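Local structure of chromosome segregation protein smc (Pyrococcus furiosus, 3KTA) at residues Thr29-Val32 against Gly38-Asn41; Glu5-Lys10 against Ser40-Ala45; Gly11-Gly16 against Ala57-Arg62. The protein probably drives chromosome condensation and partitioning as an SMC-family ABC ATPase, whose nucleotide-binding domain also supports adenylate kinase activity. All coordinates share one frame; numbering follows the deposited sequence.

Contact 1 of 3, residues Thr29-Val32 against Gly38-Asn41; sequences TAIV and GKSN. With MG (magnesium ion), chain F; AP5 (bis(adenosine)-5'-pentaphosphate), chain E.
Ile31 and Val32, near the end of strand 28-33, lie against the alkyl chain of Lys39 in the P-loop (Walker A) of this N-terminal part of the ABC ATPase domain. This is the loose side: Ile31 CG2 approaches Lys39 CG at 4.1 Å as the two side chains slide past each other in opposite directions, and Lys39 CD rests on Val32 C at 3.7 Å. No hydrogen bond joins the two segments. The tight side is the phosphate side. Bends at chi3 (-58°) and chi4 (-71°) fold the end of Lys39 back toward AP5 O1D, an oxygen of the phosphate in the beta position of the nucleotide in this site. Its NZ meets O1D at 2.9 Å, and the amides of Gly38 and Lys39 grip the same oxygen, so three donors hold it. NZ also bonds Gly33 O. A methionine here, lacking the ammonium, would probably leave O1D with the two backbone amides alone and Gly33 O without this donor. The backbone of Gly38 has a conformation that calls for glycine. Ser40 N reaches AP5 O2D at 2.9 Å, nearly straight at 163°, and O2D in turn binds magnesium. Beyond the strand the sheet runs on into a second chain, which pairs with it in parallel. At the metal, two waters share the magnesium with AP5 O2G and O2D, with Gln145 and with Ser40 OG, which stands 2.1 Å from the metal.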
loop_
_atom_site.group_PDB
_atom_site.type_symbol
_atom_site.label_atom_id
_atom_site.label_comp_id
_atom_site.label_asym_id
_atom_site.label_seq_id
_atom_site.Cartn_x
_atom_site.Cartn_y
_atom_site.Cartn_z
ATOM N N THR A 29 -2.200 -2.243 -11.030
ATOM C CA THR A 29 -3.573 -1.779 -11.221
ATOM C C THR A 29 -3.684 -0.358 -10.696
ATOM O O THR A 29 -3.229 -0.064 -9.597
ATOM C CB THR A 29 -4.592 -2.654 -10.471
ATOM O OG1 THR A 29 -4.393 -4.032 -10.830
ATOM C CG2 THR A 29 -6.018 -2.227 -10.819
ATOM N N ALA A 30 -4.283 0.526 -11.488
ATOM C CA ALA A 30 -4.589 1.864 -11.016
ATOM C C ALA A 30 -6.075 1.939 -10.718
ATOM O O ALA A 30 -6.891 1.406 -11.474
ATOM C CB ALA A 30 -4.228 2.911 -12.064
ATOM N N ILE A 31 -6.410 2.623 -9.630
ATOM C CA ILE A 31 -7.797 2.851 -9.232
ATOM C C ILE A 31 -8.067 4.344 -9.330
ATOM O O ILE A 31 -7.391 5.141 -8.674
ATOM C CB ILE A 31 -8.044 2.383 -7.801
ATOM C CG1 ILE A 31 -7.791 0.876 -7.706
ATOM C CG2 ILE A 31 -9.472 2.706 -7.375
ATOM C CD1 ILE A 31 -7.808 0.344 -6.277
ATOM N N VAL A 32 -9.027 4.715 -10.171
ATOM C CA VAL A 32 -9.363 6.123 -10.392
ATOM C C VAL A 32 -10.845 6.366 -10.121
ATOM O O VAL A 32 -11.641 5.440 -10.098
ATOM C CB VAL A 32 -9.003 6.613 -11.846
ATOM C CG1 VAL A 32 -7.524 6.417 -12.140
ATOM C CG2 VAL A 32 -9.854 5.910 -12.893
ATOM N N GLY A 38 -15.402 6.433 -3.311
ATOM C CA GLY A 38 -15.231 5.155 -2.622
ATOM C C GLY A 38 -13.905 4.420 -2.844
ATOM O O GLY A 38 -13.812 3.209 -2.600
ATOM N N LYS A 39 -12.878 5.130 -3.303
ATOM C CA LYS A 39 -11.604 4.482 -3.644
ATOM C C LYS A 39 -10.871 3.932 -2.415
ATOM O O LYS A 39 -10.492 2.743 -2.370
ATOM C CB LYS A 39 -10.711 5.448 -4.439
ATOM C CG LYS A 39 -11.366 5.955 -5.728
ATOM C CD LYS A 39 -10.421 6.907 -6.476
ATOM C CE LYS A 39 -9.999 8.111 -5.627
ATOM N NZ LYS A 39 -11.104 9.084 -5.410
ATOM N N SER A 40 -10.666 4.772 -1.407
ATOM C CA SER A 40 -9.925 4.330 -0.230
ATOM C C SER A 40 -10.639 3.190 0.491
ATOM O O SER A 40 -9.996 2.386 1.149
ATOM C CB SER A 40 -9.690 5.473 0.739
ATOM O OG SER A 40 -8.841 6.429 0.140
ATOM N N ASN A 41 -11.961 3.151 0.388
ATOM C CA ASN A 41 -12.727 2.051 0.986
ATOM C C ASN A 41 -12.295 0.669 0.466
ATOM O O ASN A 41 -12.419 -0.332 1.171
ATOM C CB ASN A 41 -14.233 2.258 0.768
ATOM C CG ASN A 41 -14.805 3.361 1.638
ATOM O OD1 ASN A 41 -14.169 3.828 2.587
ATOM N ND2 ASN A 41 -16.028 3.774 1.321
HETATM MG MG MG F . -9.396 8.372 -0.471
HETATM P PA AP5 E . -13.069 13.852 2.819
HETATM O O1A AP5 E . -14.042 14.854 2.231
HETATM O O2A AP5 E . -13.560 13.274 4.120
HETATM O O3A AP5 E . -12.806 12.598 1.826
HETATM P PB AP5 E . -12.684 12.740 0.248
HETATM O O1B AP5 E . -11.949 14.017 -0.107
HETATM O O2B AP5 E . -14.003 12.555 -0.450
HETATM O O3B AP5 E . -11.747 11.430 0.146
HETATM P PG AP5 E . -11.344 10.827 -1.242
HETATM O O1G AP5 E . -11.412 11.909 -2.303
HETATM O O2G AP5 E . -9.968 10.269 -1.057
HETATM O O3G AP5 E . -12.517 9.802 -1.508
HETATM P PD AP5 E . -12.451 8.245 -1.805
HETATM O O1D AP5 E . -12.755 7.994 -3.250
HETATM O O2D AP5 E . -11.190 7.596 -1.291
HETATM O O3D AP5 E . -13.746 7.798 -0.949
HETATM P PE AP5 E . -13.746 6.827 0.346
HETATM O O1E AP5 E . -13.283 5.464 -0.114
HETATM O O2E AP5 E . -13.013 7.451 1.477
HETATM O O5F AP5 E . -11.595 14.488 2.950
HETATM C C5F AP5 E . -11.170 15.295 4.033
HETATM C C4F AP5 E . -9.722 15.757 3.857
HETATM O O4F AP5 E . -8.852 14.673 4.130
HETATM C C3F AP5 E . -9.396 16.201 2.438
HETATM O O3F AP5 E . -8.273 17.059 2.465
HETATM C C2F AP5 E . -8.969 14.906 1.782
HETATM O O2F AP5 E . -8.071 15.130 0.716
HETATM C C1F AP5 E . -8.304 14.155 2.927
HETATM N N9A AP5 E . -8.628 12.720 2.920
HETATM C C8A AP5 E . -9.642 12.099 2.242
HETATM N N7A AP5 E . -9.607 10.781 2.538
HETATM C C5A AP5 E . -8.582 10.553 3.389
HETATM C C6A AP5 E . -8.099 9.397 3.986
HETATM N N6A AP5 E . -8.590 8.203 3.643
HETATM N N1A AP5 E . -7.013 9.485 4.821
HETATM C C2A AP5 E . -6.412 10.706 5.071
HETATM N N3A AP5 E . -6.889 11.853 4.475
HETATM C C4A AP5 E . -7.957 11.771 3.640
HETATM O O5J AP5 E . -15.338 6.753 0.564
HETATM C C5J AP5 E . -16.017 7.754 1.300
HETATM C C4J AP5 E . -17.498 7.434 1.213
HETATM O O4J AP5 E . -17.730 6.171 1.834
HETATM C C3J AP5 E . -18.334 8.469 1.974
HETATM O O3J AP5 E . -19.423 8.852 1.171
HETATM C C2J AP5 E . -18.815 7.679 3.167
HETATM O O2J AP5 E . -20.032 8.175 3.701
HETATM C C1J AP5 E . -18.916 6.275 2.591
HETATM N N9B AP5 E . -19.002 5.294 3.680
HETATM C C8B AP5 E . -18.076 4.961 4.631
HETATM N N7B AP5 E . -18.612 4.019 5.440
HETATM C C5B AP5 E . -19.871 3.761 5.007
HETATM C C6B AP5 E . -20.873 2.908 5.453
HETATM N N6B AP5 E . -20.718 2.225 6.582
HETATM N N1B AP5 E . -22.064 2.885 4.778
HETATM C C2B AP5 E . -22.300 3.684 3.681
HETATM N N3B AP5 E . -21.301 4.530 3.245
HETATM C C4B AP5 E . -20.123 4.558 3.907
HETATM O O HOH W 1 -10.548 8.527 1.380
HETATM O O HOH W 2 -8.255 8.043 -2.188
#

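Contact 2 of 3, residues Glu5-Lys10 against Ser40-Ala45; sequences EKLELK and SNIGDA. With MG (magnesium ion), chain F; AP5 (bis(adenosine)-5'-pentaphosphate), chain E.
Leu7 and Leu9 meet Ile42 and Ala45 without any ring or amide between them; the flat groups stand at the margins. Behind the strand, the Glu8 carboxylate takes Lys6 NZ at OE2, 3.2 Å away on the anti side and tilted 34° out of the carboxylate plane, a salt bridge along one face of the strand. Beyond the helix, the Asn41 carboxamide points away from the strand and gives its ND2 to AP5 O4J at 3.0 Å and to Ser14 OG.

The side-chain contacts between these margins are aliphatic. Leu7 sends CD1 to Ile42 CG2, 3.9 Å away, and the two side chains cross obliquely; the same methyl passes Ile42 O at 4.1 Å. Leu9 uses its whole fork: CG, CD1 and CD2 are all within about 4 Å of Ala45 CB, the closest being CD1 at 4.0 Å, so the alanine methyl sits against the branch point rather than against one tip. With CG anti to the carbonyl carbon (chi1 -80°), Leu9 turns that fork to the helix. Ala45 is small, which probably helps the strand come near, its CA lying 7.5 Å from the CA of Leu9.

Helix 39-49, whose first turn carries the end of the P-loop and faces AP5 and magnesium, thus packs on the antiparallel sheet of this ABC ATPase domain, crossing strand 3-10 at 98° between the segment directions, with axes 10.1 Å apart. Strand 20-23 flanks the contact through Ile22, which touches Leu9 and Ile42, and strand 80-87 completes it through Val82, which touches Leu7 and Ala45.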
loop_
_atom_site.group_PDB
_atom_site.type_symbol
_atom_site.label_atom_id
_atom_site.label_comp_id
_atom_site.label_asym_id
_atom_site.label_seq_id
_atom_site.Cartn_x
_atom_site.Cartn_y
_atom_site.Cartn_z
ATOM N N GLU A 5 -5.885 -11.867 -6.582
ATOM C CA GLU A 5 -6.622 -12.012 -7.833
ATOM C C GLU A 5 -7.841 -11.100 -7.831
ATOM O O GLU A 5 -8.109 -10.396 -8.808
ATOM C CB GLU A 5 -6.988 -13.487 -8.064
ATOM C CG GLU A 5 -5.736 -14.314 -8.268
ATOM C CD GLU A 5 -5.994 -15.698 -8.795
ATOM O OE1 GLU A 5 -6.849 -16.398 -8.208
ATOM O OE2 GLU A 5 -5.316 -16.082 -9.783
ATOM N N LYS A 6 -8.554 -11.080 -6.712
ATOM C CA LYS A 6 -9.748 -10.250 -6.600
ATOM C C LYS A 6 -10.211 -10.117 -5.158
ATOM O O LYS A 6 -9.825 -10.913 -4.286
ATOM C CB LYS A 6 -10.897 -10.824 -7.442
ATOM C CG LYS A 6 -11.404 -12.193 -6.946
ATOM C CD LYS A 6 -12.565 -12.680 -7.802
ATOM C CE LYS A 6 -13.061 -14.034 -7.291
ATOM N NZ LYS A 6 -14.213 -14.553 -8.093
ATOM N N LEU A 7 -11.048 -9.103 -4.929
ATOM C CA LEU A 7 -11.844 -8.958 -3.716
ATOM C C LEU A 7 -13.325 -9.139 -4.037
ATOM O O LEU A 7 -13.782 -8.822 -5.140
ATOM C CB LEU A 7 -11.700 -7.556 -3.125
ATOM C CG LEU A 7 -10.356 -7.154 -2.549
ATOM C CD1 LEU A 7 -10.309 -5.647 -2.378
ATOM C CD2 LEU A 7 -10.120 -7.856 -1.205
ATOM N N GLU A 8 -14.067 -9.636 -3.062
ATOM C CA GLU A 8 -15.528 -9.646 -3.110
ATOM C C GLU A 8 -16.044 -8.935 -1.865
ATOM O O GLU A 8 -15.740 -9.344 -0.744
ATOM C CB GLU A 8 -16.057 -11.085 -3.183
ATOM C CG GLU A 8 -15.853 -11.706 -4.549
ATOM C CD GLU A 8 -16.262 -13.159 -4.619
ATOM O OE1 GLU A 8 -16.571 -13.747 -3.564
ATOM O OE2 GLU A 8 -16.233 -13.709 -5.737
ATOM N N LEU A 9 -16.792 -7.850 -2.071
ATOM C CA LEU A 9 -17.337 -7.047 -0.978
ATOM C C LEU A 9 -18.848 -7.215 -0.919
ATOM O O LEU A 9 -19.522 -7.057 -1.929
ATOM C CB LEU A 9 -17.053 -5.560 -1.211
ATOM C CG LEU A 9 -15.657 -5.032 -0.863
ATOM C CD1 LEU A 9 -14.575 -5.740 -1.632
ATOM C CD2 LEU A 9 -15.604 -3.511 -1.136
ATOM N N LYS A 10 -19.370 -7.494 0.268
ATOM C CA LYS A 10 -20.813 -7.506 0.473
ATOM C C LYS A 10 -21.175 -6.746 1.745
ATOM O O LYS A 10 -20.766 -7.122 2.850
ATOM C CB LYS A 10 -21.341 -8.944 0.544
ATOM C CG LYS A 10 -22.860 -8.998 0.776
ATOM C CD LYS A 10 -23.383 -10.412 0.941
ATOM C CE LYS A 10 -24.855 -10.369 1.324
ATOM N NZ LYS A 10 -25.419 -11.720 1.578
ATOM N N SER A 40 -10.666 4.772 -1.407
ATOM C CA SER A 40 -9.925 4.330 -0.230
ATOM C C SER A 40 -10.639 3.190 0.491
ATOM O O SER A 40 -9.996 2.386 1.149
ATOM C CB SER A 40 -9.690 5.473 0.739
ATOM O OG SER A 40 -8.841 6.429 0.140
ATOM N N ASN A 41 -11.961 3.151 0.388
ATOM C CA ASN A 41 -12.727 2.051 0.986
ATOM C C ASN A 41 -12.295 0.669 0.466
ATOM O O ASN A 41 -12.419 -0.332 1.171
ATOM C CB ASN A 41 -14.233 2.258 0.768
ATOM C CG ASN A 41 -14.805 3.361 1.638
ATOM O OD1 ASN A 41 -14.169 3.828 2.587
ATOM N ND2 ASN A 41 -16.028 3.774 1.321
ATOM N N ILE A 42 -11.819 0.607 -0.775
ATOM C CA ILE A 42 -11.259 -0.646 -1.301
ATOM C C ILE A 42 -10.008 -1.052 -0.525
ATOM O O ILE A 42 -9.832 -2.217 -0.176
ATOM C CB ILE A 42 -10.944 -0.537 -2.802
ATOM C CG1 ILE A 42 -12.219 -0.229 -3.587
ATOM C CG2 ILE A 42 -10.245 -1.809 -3.302
ATOM C CD1 ILE A 42 -11.961 0.014 -5.069
ATOM N N GLY A 43 -9.133 -0.091 -0.247
ATOM C CA GLY A 43 -8.015 -0.333 0.637
ATOM C C GLY A 43 -8.481 -0.795 2.002
ATOM O O GLY A 43 -7.872 -1.679 2.599
ATOM N N ASP A 44 -9.558 -0.198 2.511
ATOM C CA ASP A 44 -10.036 -0.595 3.832
ATOM C C ASP A 44 -10.558 -2.034 3.825
ATOM O O ASP A 44 -10.447 -2.736 4.839
ATOM C CB ASP A 44 -11.117 0.367 4.339
ATOM C CG ASP A 44 -10.580 1.759 4.586
ATOM O OD1 ASP A 44 -9.376 1.877 4.900
ATOM O OD2 ASP A 44 -11.362 2.724 4.456
ATOM N N ALA A 45 -11.098 -2.466 2.687
ATOM C CA ALA A 45 -11.553 -3.857 2.541
ATOM C C ALA A 45 -10.376 -4.810 2.696
ATOM O O ALA A 45 -10.499 -5.876 3.305
ATOM C CB ALA A 45 -12.259 -4.060 1.200
HETATM MG MG MG F . -9.396 8.372 -0.471
HETATM P PA AP5 E . -13.069 13.852 2.819
HETATM O O1A AP5 E . -14.042 14.854 2.231
HETATM O O2A AP5 E . -13.560 13.274 4.120
HETATM O O3A AP5 E . -12.806 12.598 1.826
HETATM P PB AP5 E . -12.684 12.740 0.248
HETATM O O1B AP5 E . -11.949 14.017 -0.107
HETATM O O2B AP5 E . -14.003 12.555 -0.450
HETATM O O3B AP5 E . -11.747 11.430 0.146
HETATM P PG AP5 E . -11.344 10.827 -1.242
HETATM O O1G AP5 E . -11.412 11.909 -2.303
HETATM O O2G AP5 E . -9.968 10.269 -1.057
HETATM O O3G AP5 E . -12.517 9.802 -1.508
HETATM P PD AP5 E . -12.451 8.245 -1.805
HETATM O O1D AP5 E . -12.755 7.994 -3.250
HETATM O O2D AP5 E . -11.190 7.596 -1.291
HETATM O O3D AP5 E . -13.746 7.798 -0.949
HETATM P PE AP5 E . -13.746 6.827 0.346
HETATM O O1E AP5 E . -13.283 5.464 -0.114
HETATM O O2E AP5 E . -13.013 7.451 1.477
HETATM O O5F AP5 E . -11.595 14.488 2.950
HETATM C C5F AP5 E . -11.170 15.295 4.033
HETATM C C4F AP5 E . -9.722 15.757 3.857
HETATM O O4F AP5 E . -8.852 14.673 4.130
HETATM C C3F AP5 E . -9.396 16.201 2.438
HETATM O O3F AP5 E . -8.273 17.059 2.465
HETATM C C2F AP5 E . -8.969 14.906 1.782
HETATM O O2F AP5 E . -8.071 15.130 0.716
HETATM C C1F AP5 E . -8.304 14.155 2.927
HETATM N N9A AP5 E . -8.628 12.720 2.920
HETATM C C8A AP5 E . -9.642 12.099 2.242
HETATM N N7A AP5 E . -9.607 10.781 2.538
HETATM C C5A AP5 E . -8.582 10.553 3.389
HETATM C C6A AP5 E . -8.099 9.397 3.986
HETATM N N6A AP5 E . -8.590 8.203 3.643
HETATM N N1A AP5 E . -7.013 9.485 4.821
HETATM C C2A AP5 E . -6.412 10.706 5.071
HETATM N N3A AP5 E . -6.889 11.853 4.475
HETATM C C4A AP5 E . -7.957 11.771 3.640
HETATM O O5J AP5 E . -15.338 6.753 0.564
HETATM C C5J AP5 E . -16.017 7.754 1.300
HETATM C C4J AP5 E . -17.498 7.434 1.213
HETATM O O4J AP5 E . -17.730 6.171 1.834
HETATM C C3J AP5 E . -18.334 8.469 1.974
HETATM O O3J AP5 E . -19.423 8.852 1.171
HETATM C C2J AP5 E . -18.815 7.679 3.167
HETATM O O2J AP5 E . -20.032 8.175 3.701
HETATM C C1J AP5 E . -18.916 6.275 2.591
HETATM N N9B AP5 E . -19.002 5.294 3.680
HETATM C C8B AP5 E . -18.076 4.961 4.631
HETATM N N7B AP5 E . -18.612 4.019 5.440
HETATM C C5B AP5 E . -19.871 3.761 5.007
HETATM C C6B AP5 E . -20.873 2.908 5.453
HETATM N N6B AP5 E . -20.718 2.225 6.582
HETATM N N1B AP5 E . -22.064 2.885 4.778
HETATM C C2B AP5 E . -22.300 3.684 3.681
HETATM N N3B AP5 E . -21.301 4.530 3.245
HETATM C C4B AP5 E . -20.123 4.558 3.907
HETATM O O HOH W 1 -10.548 8.527 1.380
HETATM O O HOH W 2 -8.255 8.043 -2.188
#

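Contact 3 of 3, residues Gly11-Gly16 against Ala57-Arg62; sequences GFKSYG and AMRASR. With AP5 (bis(adenosine)-5'-pentaphosphate), chain E.
Lys13 and Arg59 cross at about a right angle, the ammonium of one over the guanidinium face of the other. Lys13 NZ stands 3.6 Å from Arg59 NH2, and both charges share the carboxylate oxygen Asp44 OD2, which probably eases their closeness. A bend at chi3 (77°) carries Lys13 NZ on to Met58 O at 2.8 Å, at a C=O...N angle of 155° and tilted 23° from the carbonyl plane. Met58, a selenomethionine, gives only its carbonyl to this bond, and its side-chain end leads away.

The opposite face of the Arg59 guanidinium carries AP5 N6A, the amino group of one adenine, 3.3 Å above the plane and offset toward the rim. In its plane, at the edge, lies AP5 O2E, which NH1 meets at 2.8 Å and NH2 more weakly. On the Lys13 side, CE packs on AP5 N7B of the other adenine at 3.7 Å, while CG lies over the rim of the Phe12 ring. The pair thus touches both nucleoside ends of the inhibitor, consistent with its role as a two-nucleotide mimic.

The loop after strand 3-10 is thereby joined to the loop that follows helix 39-49, and Asn41 of that helix touches both side chains.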
loop_
_atom_site.group_PDB
_atom_site.type_symbol
_atom_site.label_atom_id
_atom_site.label_comp_id
_atom_site.label_asym_id
_atom_site.label_seq_id
_atom_site.Cartn_x
_atom_site.Cartn_y
_atom_site.Cartn_z
ATOM N N GLY A 11 -21.927 -5.655 1.595
ATOM C CA GLY A 11 -22.342 -4.863 2.736
ATOM C C GLY A 11 -21.189 -4.117 3.376
ATOM O O GLY A 11 -21.238 -3.750 4.558
ATOM N N PHE A 12 -20.142 -3.874 2.587
ATOM C CA PHE A 12 -18.936 -3.267 3.124
ATOM C C PHE A 12 -18.817 -1.783 2.778
ATOM O O PHE A 12 -18.738 -1.424 1.604
ATOM C CB PHE A 12 -17.685 -4.013 2.643
ATOM C CG PHE A 12 -16.430 -3.520 3.284
ATOM C CD1 PHE A 12 -16.037 -4.001 4.516
ATOM C CD2 PHE A 12 -15.667 -2.518 2.682
ATOM C CE1 PHE A 12 -14.909 -3.524 5.137
ATOM C CE2 PHE A 12 -14.529 -2.032 3.299
ATOM C CZ PHE A 12 -14.136 -2.540 4.520
ATOM N N LYS A 13 -18.799 -0.951 3.816
ATOM C CA LYS A 13 -18.765 0.508 3.692
ATOM C C LYS A 13 -19.687 1.016 2.585
ATOM O O LYS A 13 -20.877 0.713 2.592
ATOM C CB LYS A 13 -17.318 1.009 3.568
ATOM C CG LYS A 13 -16.461 0.597 4.767
ATOM C CD LYS A 13 -15.078 1.245 4.778
ATOM C CE LYS A 13 -15.168 2.679 5.237
ATOM N NZ LYS A 13 -13.851 3.264 5.617
ATOM N N SER A 14 -19.175 1.800 1.641
ATOM C CA SER A 14 -20.044 2.400 0.626
ATOM C C SER A 14 -20.504 1.470 -0.516
ATOM O O SER A 14 -21.190 1.916 -1.444
ATOM C CB SER A 14 -19.342 3.614 0.010
ATOM O OG SER A 14 -18.112 3.214 -0.589
ATOM N N TYR A 15 -20.143 0.191 -0.466
ATOM C CA TYR A 15 -20.354 -0.676 -1.635
ATOM C C TYR A 15 -21.713 -1.376 -1.779
ATOM O O TYR A 15 -21.957 -2.077 -2.773
ATOM C CB TYR A 15 -19.165 -1.634 -1.847
ATOM C CG TYR A 15 -18.029 -0.882 -2.510
ATOM C CD1 TYR A 15 -17.961 -0.761 -3.894
ATOM C CD2 TYR A 15 -17.080 -0.227 -1.748
ATOM C CE1 TYR A 15 -16.943 -0.033 -4.505
ATOM C CE2 TYR A 15 -16.076 0.509 -2.340
ATOM C CZ TYR A 15 -16.012 0.604 -3.714
ATOM O OH TYR A 15 -15.005 1.340 -4.292
ATOM N N GLY A 16 -22.603 -1.129 -0.822
ATOM C CA GLY A 16 -23.986 -1.552 -0.948
ATOM C C GLY A 16 -24.227 -2.968 -0.478
ATOM O O GLY A 16 -23.306 -3.646 -0.023
ATOM N N ALA A 57 -8.150 2.915 12.053
ATOM C CA ALA A 57 -7.294 2.843 10.867
ATOM C C ALA A 57 -8.140 2.812 9.594
ATOM O O ALA A 57 -7.702 3.276 8.536
ATOM C CB ALA A 57 -6.379 1.620 10.933
HETATM N N MSE A 58 -9.355 2.279 9.714
HETATM C CA MSE A 58 -10.274 2.143 8.592
HETATM C C MSE A 58 -11.326 3.247 8.643
HETATM O O MSE A 58 -12.363 3.183 7.961
HETATM C CB MSE A 58 -10.920 0.752 8.616
HETATM C CG MSE A 58 -9.909 -0.371 8.374
HETATM SE SE MSE A 58 -10.624 -2.189 8.536
HETATM C CE MSE A 58 -10.403 -2.423 10.408
ATOM N N ARG A 59 -11.043 4.257 9.467
ATOM C CA ARG A 59 -11.865 5.458 9.565
ATOM C C ARG A 59 -13.280 5.176 10.070
ATOM O O ARG A 59 -14.247 5.800 9.640
ATOM C CB ARG A 59 -11.890 6.206 8.229
ATOM C CG ARG A 59 -10.522 6.750 7.842
ATOM C CD ARG A 59 -10.534 7.306 6.447
ATOM N NE ARG A 59 -10.766 6.238 5.476
ATOM C CZ ARG A 59 -11.520 6.363 4.394
ATOM N NH1 ARG A 59 -12.122 7.511 4.121
ATOM N NH2 ARG A 59 -11.663 5.330 3.577
ATOM N N ALA A 60 -13.376 4.227 10.993
ATOM C CA ALA A 60 -14.631 3.912 11.660
ATOM C C ALA A 60 -14.463 4.115 13.163
ATOM O O ALA A 60 -13.373 3.912 13.706
ATOM C CB ALA A 60 -15.038 2.484 11.362
ATOM N N SER A 61 -15.535 4.519 13.836
ATOM C CA SER A 61 -15.487 4.672 15.289
ATOM C C SER A 61 -15.409 3.300 15.940
ATOM O O SER A 61 -14.634 3.081 16.872
ATOM C CB SER A 61 -16.708 5.439 15.807
ATOM N N ARG A 62 -16.225 2.377 15.446
ATOM C CA ARG A 62 -16.128 0.985 15.864
ATOM C C ARG A 62 -16.294 0.098 14.642
ATOM O O ARG A 62 -16.778 0.544 13.604
ATOM C CB ARG A 62 -17.180 0.640 16.925
ATOM C CG ARG A 62 -18.602 0.663 16.409
ATOM C CD ARG A 62 -19.286 1.988 16.703
HETATM P PA AP5 E . -13.069 13.852 2.819
HETATM O O1A AP5 E . -14.042 14.854 2.231
HETATM O O2A AP5 E . -13.560 13.274 4.120
HETATM O O3A AP5 E . -12.806 12.598 1.826
HETATM P PB AP5 E . -12.684 12.740 0.248
HETATM O O1B AP5 E . -11.949 14.017 -0.107
HETATM O O2B AP5 E . -14.003 12.555 -0.450
HETATM O O3B AP5 E . -11.747 11.430 0.146
HETATM P PG AP5 E . -11.344 10.827 -1.242
HETATM O O1G AP5 E . -11.412 11.909 -2.303
HETATM O O2G AP5 E . -9.968 10.269 -1.057
HETATM O O3G AP5 E . -12.517 9.802 -1.508
HETATM P PD AP5 E . -12.451 8.245 -1.805
HETATM O O1D AP5 E . -12.755 7.994 -3.250
HETATM O O2D AP5 E . -11.190 7.596 -1.291
HETATM O O3D AP5 E . -13.746 7.798 -0.949
HETATM P PE AP5 E . -13.746 6.827 0.346
HETATM O O1E AP5 E . -13.283 5.464 -0.114
HETATM O O2E AP5 E . -13.013 7.451 1.477
HETATM O O5F AP5 E . -11.595 14.488 2.950
HETATM C C5F AP5 E . -11.170 15.295 4.033
HETATM C C4F AP5 E . -9.722 15.757 3.857
HETATM O O4F AP5 E . -8.852 14.673 4.130
HETATM C C3F AP5 E . -9.396 16.201 2.438
HETATM O O3F AP5 E . -8.273 17.059 2.465
HETATM C C2F AP5 E . -8.969 14.906 1.782
HETATM O O2F AP5 E . -8.071 15.130 0.716
HETATM C C1F AP5 E . -8.304 14.155 2.927
HETATM N N9A AP5 E . -8.628 12.720 2.920
HETATM C C8A AP5 E . -9.642 12.099 2.242
HETATM N N7A AP5 E . -9.607 10.781 2.538
HETATM C C5A AP5 E . -8.582 10.553 3.389
HETATM C C6A AP5 E . -8.099 9.397 3.986
HETATM N N6A AP5 E . -8.590 8.203 3.643
HETATM N N1A AP5 E . -7.013 9.485 4.821
HETATM C C2A AP5 E . -6.412 10.706 5.071
HETATM N N3A AP5 E . -6.889 11.853 4.475
HETATM C C4A AP5 E . -7.957 11.771 3.640
HETATM O O5J AP5 E . -15.338 6.753 0.564
HETATM C C5J AP5 E . -16.017 7.754 1.300
HETATM C C4J AP5 E . -17.498 7.434 1.213
HETATM O O4J AP5 E . -17.730 6.171 1.834
HETATM C C3J AP5 E . -18.334 8.469 1.974
HETATM O O3J AP5 E . -19.423 8.852 1.171
HETATM C C2J AP5 E . -18.815 7.679 3.167
HETATM O O2J AP5 E . -20.032 8.175 3.701
HETATM C C1J AP5 E . -18.916 6.275 2.591
HETATM N N9B AP5 E . -19.002 5.294 3.680
HETATM C C8B AP5 E . -18.076 4.961 4.631
HETATM N N7B AP5 E . -18.612 4.019 5.440
HETATM C C5B AP5 E . -19.871 3.761 5.007
HETATM C C6B AP5 E . -20.873 2.908 5.453
HETATM N N6B AP5 E . -20.718 2.225 6.582
HETATM N N1B AP5 E . -22.064 2.885 4.778
HETATM C C2B AP5 E . -22.300 3.684 3.681
HETATM N N3B AP5 E . -21.301 4.530 3.245
HETATM C C4B AP5 E . -20.123 4.558 3.907
#

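Overall arrangement
Helix 39-49 serves contacts 1 and 2, which share Ser40 and Asn41: its N-terminal end receives phosphates and magnesium in contact 1, and its next turn packs on strand 3-10 in contact 2. Contact 2 lies nearest the centre of the chain and is wholly aliphatic across its segments. Contact 1, also buried, is mostly a phosphate site with a thin apolar backing. Contact 3 joins two loops, is polar and charged, and includes the exposed Arg59. Asp44, within contact 2, bonds Lys13 and Arg59 of contact 3, while Tyr15 OH reaches Gly38 O of contact 1. AP5 touches segments of all three.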